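Local coordinates for protein adenosine 5'-monophosphoramidase HNT1 (Candida albicans, PDB 6IQ1) that probably hydrolyses adenosine 5'-monophosphoramidate substrates to AMP and an amine, working as a homodimer of the histidine triad family, at residues K11-E16 with K27-L32; K21-A26 with L65-K70; P46-H49 with N55-D58. One frame throughout, in Å; residues are numbered along the deposited sequence.

Interaction 1. Residues K11-E16 with K27-L32; sequences KIIKGE and KTYSFL
The hydroxyl of Tyr-29 is hydrogen-bonded to the hydroxyl of Ser-19, while its ring and CB pack on Ile-12 and Ile-13 in the last turn of helix 8-14. Ile-12 does most of the work on the helix side. Its CG2 branch meets CE1 of Tyr-29 at 3.8 Å, approaching the ring obliquely, and also sits over the centre of the Phe-31 ring. That second contact is a CH-pi interaction, with CG2 of Ile-12 4.2 Å from the centroid of the Phe-31 ring and only 10° off the normal. The other branch runs on to CD1, which reaches CE2 of Phe-31 at 3.9 Å. With CG between its own backbone N and carbonyl carbon (chi1 57°), Phe-31 turns a face to Ile-12, and its CD1 comes to the edge of the Tyr-29 ring, in that ring's plane. Ile-13 passes Tyr-29 in the opposite direction, its CG1 lying 4.0 Å from CB of Tyr-29, and its side chain goes on to touch Ile-45 of the neighbouring strand. Just past these isoleucines the helix ends in a Schellman motif: Glu-16 N bonds to Lys-11 O at 2.9 Å, Gly-15 N bonds to Ile-12 O at 3.0 Å, and Gly-15 takes a positive phi. The short helix of the HIT domain packs against strand 28-32 of the antiparallel sheet. Across this seam hydrocarbon meets hydrocarbon and aromatic ring, so on this face the helix is probably held by shape and exclusion of water, while Cys-10 of the same helix is tied to the zinc ion.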
loop_
_atom_site.group_PDB
_atom_site.type_symbol
_atom_site.label_atom_id
_atom_site.label_comp_id
_atom_site.label_asym_id
_atom_site.label_seq_id
_atom_site.Cartn_x
_atom_site.Cartn_y
_atom_site.Cartn_z
ATOM N N LYS D 11 17.251 -10.234 -9.703
ATOM C CA LYS D 11 18.697 -10.333 -9.515
ATOM C C LYS D 11 19.094 -9.928 -8.098
ATOM O O LYS D 11 19.990 -10.538 -7.501
ATOM C CB LYS D 11 19.437 -9.458 -10.530
ATOM C CG LYS D 11 19.504 -9.978 -11.962
ATOM C CD LYS D 11 19.798 -8.804 -12.918
ATOM C CE LYS D 11 19.919 -9.232 -14.375
ATOM N NZ LYS D 11 19.499 -8.122 -15.289
ATOM N N ILE D 12 18.450 -8.892 -7.546
ATOM C CA ILE D 12 18.760 -8.460 -6.184
ATOM C C ILE D 12 18.429 -9.563 -5.181
ATOM O O ILE D 12 19.199 -9.819 -4.243
ATOM C CB ILE D 12 18.016 -7.155 -5.848
ATOM C CG1 ILE D 12 18.784 -5.928 -6.343
ATOM C CG2 ILE D 12 17.779 -7.035 -4.342
ATOM C CD1 ILE D 12 17.964 -4.622 -6.289
ATOM N N ILE D 13 17.274 -10.228 -5.358
ATOM C CA ILE D 13 16.908 -11.354 -4.493
ATOM C C ILE D 13 17.982 -12.441 -4.550
ATOM O O ILE D 13 18.476 -12.903 -3.516
ATOM C CB ILE D 13 15.516 -11.900 -4.877
ATOM C CG1 ILE D 13 14.399 -10.951 -4.446
ATOM C CG2 ILE D 13 15.247 -13.230 -4.233
ATOM C CD1 ILE D 13 13.075 -11.299 -5.059
ATOM N N LYS D 14 18.384 -12.845 -5.760
ATOM C CA LYS D 14 19.451 -13.835 -5.914
ATOM C C LYS D 14 20.823 -13.323 -5.477
ATOM O O LYS D 14 21.753 -14.124 -5.371
ATOM C CB LYS D 14 19.524 -14.317 -7.365
ATOM C CG LYS D 14 18.335 -15.173 -7.786
ATOM C CD LYS D 14 18.065 -15.105 -9.285
ATOM C CE LYS D 14 18.885 -16.144 -10.031
ATOM N NZ LYS D 14 18.716 -16.052 -11.510
ATOM N N GLY D 15 20.985 -12.031 -5.212
ATOM C CA GLY D 15 22.277 -11.529 -4.780
ATOM C C GLY D 15 23.252 -11.252 -5.898
ATOM O O GLY D 15 24.439 -11.033 -5.628
ATOM N N GLU D 16 22.786 -11.267 -7.150
ATOM C CA GLU D 16 23.614 -10.947 -8.304
ATOM C C GLU D 16 23.808 -9.449 -8.469
ATOM O O GLU D 16 24.797 -9.027 -9.074
ATOM C CB GLU D 16 22.996 -11.548 -9.567
ATOM C CG GLU D 16 22.905 -13.087 -9.517
ATOM C CD GLU D 16 21.995 -13.691 -10.590
ATOM O OE1 GLU D 16 21.339 -12.926 -11.331
ATOM O OE2 GLU D 16 21.924 -14.943 -10.686
ATOM N N LYS D 27 9.158 -15.939 1.945
ATOM C CA LYS D 27 8.408 -15.395 0.825
ATOM C C LYS D 27 8.713 -13.936 0.483
ATOM O O LYS D 27 8.383 -13.507 -0.626
ATOM C CB LYS D 27 6.898 -15.552 1.085
ATOM C CG LYS D 27 6.393 -16.963 0.783
ATOM C CD LYS D 27 5.012 -17.211 1.396
ATOM C CE LYS D 27 4.679 -18.706 1.468
ATOM N NZ LYS D 27 4.850 -19.393 0.150
ATOM N N THR D 28 9.348 -13.172 1.371
ATOM C CA THR D 28 9.471 -11.738 1.168
ATOM C C THR D 28 10.919 -11.282 1.309
ATOM O O THR D 28 11.688 -11.856 2.084
ATOM C CB THR D 28 8.566 -10.992 2.171
ATOM O OG1 THR D 28 7.205 -11.376 1.952
ATOM C CG2 THR D 28 8.679 -9.492 2.007
ATOM N N TYR D 29 11.281 -10.229 0.563
ATOM C CA TYR D 29 12.624 -9.649 0.600
ATOM C C TYR D 29 12.552 -8.127 0.698
ATOM O O TYR D 29 11.854 -7.474 -0.096
ATOM C CB TYR D 29 13.429 -10.057 -0.643
ATOM C CG TYR D 29 14.888 -9.674 -0.571
ATOM C CD1 TYR D 29 15.309 -8.386 -0.901
ATOM C CD2 TYR D 29 15.843 -10.589 -0.174
ATOM C CE1 TYR D 29 16.629 -8.024 -0.827
ATOM C CE2 TYR D 29 17.185 -10.239 -0.111
ATOM C CZ TYR D 29 17.569 -8.956 -0.433
ATOM O OH TYR D 29 18.896 -8.596 -0.357
ATOM N N SER D 30 13.295 -7.548 1.637
ATOM C CA SER D 30 13.249 -6.102 1.806
ATOM C C SER D 30 14.649 -5.511 1.963
ATOM O O SER D 30 15.572 -6.158 2.461
ATOM C CB SER D 30 12.344 -5.715 2.995
ATOM O OG SER D 30 12.819 -6.262 4.202
ATOM N N PHE D 31 14.785 -4.255 1.541
ATOM C CA PHE D 31 16.071 -3.589 1.408
ATOM C C PHE D 31 15.840 -2.093 1.234
ATOM O O PHE D 31 14.747 -1.653 0.861
ATOM C CB PHE D 31 16.886 -4.156 0.230
ATOM C CG PHE D 31 16.181 -4.079 -1.104
ATOM C CD1 PHE D 31 15.156 -4.964 -1.427
ATOM C CD2 PHE D 31 16.559 -3.144 -2.045
ATOM C CE1 PHE D 31 14.508 -4.899 -2.663
ATOM C CE2 PHE D 31 15.922 -3.072 -3.292
ATOM C CZ PHE D 31 14.894 -3.943 -3.601
ATOM N N LEU D 32 16.895 -1.322 1.514
ATOM C CA LEU D 32 16.859 0.133 1.410
ATOM C C LEU D 32 16.685 0.594 -0.033
ATOM O O LEU D 32 17.264 0.025 -0.967
ATOM C CB LEU D 32 18.147 0.731 1.960
ATOM C CG LEU D 32 18.309 0.827 3.474
ATOM C CD1 LEU D 32 19.718 1.329 3.829
ATOM C CD2 LEU D 32 17.238 1.727 4.093
#

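Interaction 2. Residues K21-A26 with L65-K70; sequences KLIETA and LPVVKK
Ile-23 is the first residue of 21-26 to touch 65-70, and it does so with both branches. With CG1 beside the backbone N (chi1 -73°), CG2 is left anti to it and meets CG1 of Val-67 at 4.0 Å, the two side chains sliding past each other in opposite directions. CD1, at the end of the other branch, lies along the aliphatic part of Lys-70, 3.5 Å from its CD and 3.7 Å from its CG. The lysine is extended all the way from CB, so its methylenes form a rail beside the isoleucine, while NZ travels on to a salt bridge with Asp-148 of the second subunit. Leu-144 of that subunit also packs on Ile-23. Strand 21-24 is the outermost strand at this side of the chain's antiparallel sheet, the sheet of the HIT fold, and helix 58-74 packs against one face of it, Val-67 also touching Thr-28 and Ile-44. Backbone pairing of Leu-22 with Ser-30 joins the strand to 28-32, and Ser-30 OG adds a hydrogen bond with Ile-23 O. Glu-24 turns its CB away from the helix. Its OE1 receives a 3.2 Å bond from NZ of Lys-21, arriving on the anti side and 23° out of the carboxylate plane, and its OE2 forms a salt bridge with Lys-47; two positive charges on one carboxylate would probably help keep it ionised. Thr-25 comes back toward the helix. Its OG1 lies 3.9 Å from CG2 of Val-67, an approach without a polar bond, so that the two methyl branches of Val-67 are divided between Ile-23 and Thr-25. The threonine side chain also touches Asp-63, one turn earlier on the same helix.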
loop_
_atom_site.group_PDB
_atom_site.type_symbol
_atom_site.label_atom_id
_atom_site.label_comp_id
_atom_site.label_asym_id
_atom_site.label_seq_id
_atom_site.Cartn_x
_atom_site.Cartn_y
_atom_site.Cartn_z
ATOM N N LYS D 21 20.340 -5.203 2.618
ATOM C CA LYS D 21 19.270 -6.109 3.027
ATOM C C LYS D 21 18.798 -5.846 4.456
ATOM O O LYS D 21 19.590 -5.550 5.354
ATOM C CB LYS D 21 19.728 -7.564 2.902
ATOM C CG LYS D 21 18.673 -8.579 3.293
ATOM C CD LYS D 21 19.195 -9.993 3.145
ATOM C CE LYS D 21 19.688 -10.552 4.471
ATOM N NZ LYS D 21 18.970 -11.814 4.835
ATOM N N LEU D 22 17.489 -5.979 4.673
ATOM C CA LEU D 22 16.913 -5.696 5.975
ATOM C C LEU D 22 16.272 -6.980 6.479
ATOM O O LEU D 22 16.969 -7.854 6.999
ATOM C CB LEU D 22 15.957 -4.495 5.876
ATOM C CG LEU D 22 16.557 -3.082 5.692
ATOM C CD1 LEU D 22 15.472 -2.053 5.506
ATOM C CD2 LEU D 22 17.422 -2.677 6.881
ATOM N N ILE D 23 14.970 -7.143 6.343
ATOM C CA ILE D 23 14.281 -8.351 6.769
ATOM C C ILE D 23 14.091 -9.237 5.550
ATOM O O ILE D 23 13.687 -8.761 4.486
ATOM C CB ILE D 23 12.938 -8.010 7.440
ATOM C CG1 ILE D 23 13.178 -7.413 8.841
ATOM C CG2 ILE D 23 12.024 -9.234 7.502
ATOM C CD1 ILE D 23 11.900 -6.959 9.563
ATOM N N GLU D 24 14.402 -10.515 5.689
ATOM C CA GLU D 24 14.074 -11.489 4.660
ATOM C C GLU D 24 13.266 -12.635 5.263
ATOM O O GLU D 24 13.428 -12.994 6.432
ATOM C CB GLU D 24 15.317 -12.034 3.981
ATOM C CG GLU D 24 14.984 -12.797 2.727
ATOM C CD GLU D 24 16.184 -13.459 2.086
ATOM O OE1 GLU D 24 17.341 -13.019 2.337
ATOM O OE2 GLU D 24 15.945 -14.422 1.317
ATOM N N THR D 25 12.395 -13.204 4.438
ATOM C CA THR D 25 11.428 -14.217 4.830
ATOM C C THR D 25 11.469 -15.304 3.758
ATOM O O THR D 25 12.059 -15.114 2.692
ATOM C CB THR D 25 10.029 -13.561 5.000
ATOM O OG1 THR D 25 9.936 -12.907 6.274
ATOM C CG2 THR D 25 8.906 -14.522 4.866
ATOM N N ALA D 26 10.895 -16.470 4.060
ATOM C CA ALA D 26 10.716 -17.481 3.024
ATOM C C ALA D 26 10.078 -16.887 1.774
ATOM O O ALA D 26 10.419 -17.270 0.648
ATOM C CB ALA D 26 9.864 -18.638 3.555
ATOM N N LEU D 65 2.433 -7.430 4.287
ATOM C CA LEU D 65 2.127 -6.447 5.325
ATOM C C LEU D 65 2.649 -6.823 6.722
ATOM O O LEU D 65 3.057 -5.904 7.456
ATOM C CB LEU D 65 0.613 -6.180 5.347
ATOM C CG LEU D 65 0.118 -5.531 4.051
ATOM C CD1 LEU D 65 -1.380 -5.297 4.097
ATOM C CD2 LEU D 65 0.894 -4.235 3.747
ATOM N N PRO D 66 2.672 -8.091 7.152
ATOM C CA PRO D 66 3.375 -8.383 8.410
ATOM C C PRO D 66 4.858 -8.043 8.358
ATOM O O PRO D 66 5.421 -7.588 9.365
ATOM C CB PRO D 66 3.122 -9.879 8.606
ATOM C CG PRO D 66 1.799 -10.082 7.988
ATOM C CD PRO D 66 1.832 -9.233 6.744
ATOM N N VAL D 67 5.505 -8.197 7.205
ATOM C CA VAL D 67 6.889 -7.742 7.111
ATOM C C VAL D 67 6.963 -6.218 7.219
ATOM O O VAL D 67 7.823 -5.678 7.933
ATOM C CB VAL D 67 7.533 -8.255 5.817
ATOM C CG1 VAL D 67 8.888 -7.581 5.601
ATOM C CG2 VAL D 67 7.642 -9.779 5.863
ATOM N N VAL D 68 6.074 -5.498 6.511
ATOM C CA VAL D 68 6.070 -4.036 6.601
ATOM C C VAL D 68 5.850 -3.608 8.047
ATOM O O VAL D 68 6.517 -2.701 8.554
ATOM C CB VAL D 68 5.011 -3.421 5.658
ATOM C CG1 VAL D 68 5.012 -1.898 5.757
ATOM C CG2 VAL D 68 5.241 -3.848 4.220
ATOM N N LYS D 69 4.942 -4.288 8.746
ATOM C CA LYS D 69 4.707 -3.975 10.150
ATOM C C LYS D 69 5.970 -4.175 10.973
ATOM O O LYS D 69 6.335 -3.319 11.787
ATOM C CB LYS D 69 3.579 -4.838 10.702
ATOM C CG LYS D 69 3.415 -4.693 12.183
ATOM C CD LYS D 69 2.164 -5.396 12.626
ATOM C CE LYS D 69 2.109 -5.522 14.116
ATOM N NZ LYS D 69 1.188 -6.632 14.384
ATOM N N LYS D 70 6.654 -5.302 10.770
ATOM C CA LYS D 70 7.905 -5.531 11.482
ATOM C C LYS D 70 8.941 -4.449 11.146
ATOM O O LYS D 70 9.694 -4.007 12.027
ATOM C CB LYS D 70 8.431 -6.937 11.172
ATOM C CG LYS D 70 9.404 -7.458 12.225
ATOM C CD LYS D 70 9.926 -8.814 11.857
ATOM C CE LYS D 70 11.095 -9.244 12.746
ATOM N NZ LYS D 70 11.595 -10.584 12.344
#

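Interaction 3. Residues P46-H49 with N55-D58; sequences PKHH and NIPD. With ZN (zinc ion), chain H.
His-48 carries its ring opposite the backbone N (chi1 -172°), reaching out toward 55-58, while Ile-56 folds its CD1 back with chi2 at -59°, so the end of that chain comes nearer to 46-49 than its root does. Pro-57 covers one face of the His-48 imidazole. The proline CD stands 3.5 Å from the centroid of the His-48 ring and 11° off its normal, a CH-pi contact, and CG of Pro-57 lies over the same face, nearer the CD2-NE2 side, 3.6 Å from CD2 of His-48. Pro-57 is itself the N-cap of helix 58-74, so this CH-pi contact sits right at the start of that helix. CD1 of Ile-56 comes up to the backbone of 46-49, 3.7 Å from His-48 O, and meets CG of Pro-46 at 3.9 Å, the two side chains crossing at about a right angle. On its other flank this loop serves the zinc site of the HINT protein. His-49 turns away from 55-58 and binds the zinc ion through ND1 at 2.0 Å; Cys-7, Cys-10 and His-104 complete the four ligands. His-104, the first histidine of the triad motif, is hydrogen-bonded through its NE2 to Pro-46 O, a second-shell bond that should help fix the rotation of its ring. The side chain of Pro-46 lies about 6 Å from that of His-106, the probable nucleophile. In 55-58, OD1 of Asn-55 is hydrogen-bonded to Lys-52 N, and its ND2 to Asn-81 OD1 of the second subunit.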
loop_
_atom_site.group_PDB
_atom_site.type_symbol
_atom_site.label_atom_id
_atom_site.label_comp_id
_atom_site.label_asym_id
_atom_site.label_seq_id
_atom_site.Cartn_x
_atom_site.Cartn_y
_atom_site.Cartn_z
ATOM N N PRO D 46 7.675 -9.321 -2.908
ATOM C CA PRO D 46 7.539 -10.776 -2.951
ATOM C C PRO D 46 8.669 -11.372 -3.778
ATOM O O PRO D 46 9.189 -10.740 -4.699
ATOM C CB PRO D 46 6.179 -10.983 -3.624
ATOM C CG PRO D 46 6.021 -9.784 -4.505
ATOM C CD PRO D 46 6.689 -8.635 -3.766
ATOM N N LYS D 47 9.065 -12.603 -3.433
ATOM C CA LYS D 47 10.128 -13.263 -4.189
ATOM C C LYS D 47 9.623 -13.771 -5.532
ATOM O O LYS D 47 10.379 -13.806 -6.511
ATOM C CB LYS D 47 10.728 -14.397 -3.374
ATOM C CG LYS D 47 11.772 -13.926 -2.368
ATOM C CD LYS D 47 11.890 -14.918 -1.201
ATOM C CE LYS D 47 13.062 -14.575 -0.295
ATOM N NZ LYS D 47 13.481 -15.744 0.542
ATOM N N HIS D 48 8.356 -14.149 -5.592
ATOM C CA HIS D 48 7.686 -14.477 -6.842
ATOM C C HIS D 48 7.662 -13.271 -7.777
ATOM O O HIS D 48 7.263 -12.168 -7.378
ATOM C CB HIS D 48 6.264 -14.925 -6.502
ATOM C CG HIS D 48 5.495 -15.479 -7.654
ATOM N ND1 HIS D 48 4.902 -14.679 -8.608
ATOM C CD2 HIS D 48 5.175 -16.752 -7.977
ATOM C CE1 HIS D 48 4.278 -15.438 -9.488
ATOM N NE2 HIS D 48 4.428 -16.700 -9.127
ATOM N N HIS D 49 8.056 -13.474 -9.036
ATOM C CA HIS D 49 8.090 -12.360 -9.986
ATOM C C HIS D 49 6.706 -12.138 -10.588
ATOM O O HIS D 49 6.244 -12.931 -11.414
ATOM C CB HIS D 49 9.108 -12.598 -11.099
ATOM C CG HIS D 49 9.120 -11.509 -12.128
ATOM N ND1 HIS D 49 10.004 -10.450 -12.080
ATOM C CD2 HIS D 49 8.328 -11.287 -13.204
ATOM C CE1 HIS D 49 9.766 -9.630 -13.089
ATOM N NE2 HIS D 49 8.755 -10.116 -13.788
ATOM N N ASN D 55 -0.739 -10.151 -10.212
ATOM C CA ASN D 55 0.096 -11.238 -10.705
ATOM C C ASN D 55 0.802 -11.994 -9.586
ATOM O O ASN D 55 1.675 -12.812 -9.878
ATOM C CB ASN D 55 1.144 -10.709 -11.695
ATOM C CG ASN D 55 0.529 -9.868 -12.809
ATOM O OD1 ASN D 55 0.822 -8.683 -12.930
ATOM N ND2 ASN D 55 -0.331 -10.479 -13.622
ATOM N N ILE D 56 0.465 -11.744 -8.331
ATOM C CA ILE D 56 1.193 -12.293 -7.186
ATOM C C ILE D 56 0.299 -13.309 -6.488
ATOM O O ILE D 56 -0.863 -13.003 -6.200
ATOM C CB ILE D 56 1.633 -11.186 -6.207
ATOM C CG1 ILE D 56 2.540 -10.178 -6.915
ATOM C CG2 ILE D 56 2.387 -11.762 -5.036
ATOM C CD1 ILE D 56 3.793 -10.799 -7.498
ATOM N N PRO D 57 0.792 -14.510 -6.196
ATOM C CA PRO D 57 -0.047 -15.499 -5.504
ATOM C C PRO D 57 -0.485 -15.006 -4.130
ATOM O O PRO D 57 0.218 -14.239 -3.466
ATOM C CB PRO D 57 0.864 -16.729 -5.390
ATOM C CG PRO D 57 1.968 -16.499 -6.395
ATOM C CD PRO D 57 2.144 -15.014 -6.479
ATOM N N ASP D 58 -1.668 -15.471 -3.712
ATOM C CA ASP D 58 -2.238 -15.066 -2.431
ATOM C C ASP D 58 -1.258 -15.268 -1.280
ATOM O O ASP D 58 -1.157 -14.421 -0.383
ATOM C CB ASP D 58 -3.533 -15.835 -2.170
ATOM C CG ASP D 58 -4.744 -15.194 -2.851
ATOM O OD1 ASP D 58 -4.603 -14.103 -3.434
ATOM O OD2 ASP D 58 -5.850 -15.773 -2.790
HETATM ZN ZN ZN H . 11.453 -9.820 -10.847
#

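How the interactions relate
Interactions 1 and 2 use neighbouring strands at one side of the sheet: 28-32 turns Tyr-29 and Phe-31 to the short helix, whereas 21-24 meets helix 58-74, which Thr-28 touches from the other face. Interaction 1 is the buried one and purely apolar. Interactions 2 and 3 are partly buried and touch the second subunit more widely than interaction 1, where only Leu-32 is within reach of it; both are also largely apolar, but Lys-70 goes on to a salt bridge with that subunit and His-49 binds zinc. Interaction 3 lies at the start of the helix whose middle interaction 2 uses. Lys-47 joins all three: its N pairs with Lys-27 O, and its NZ with Thr-25 O.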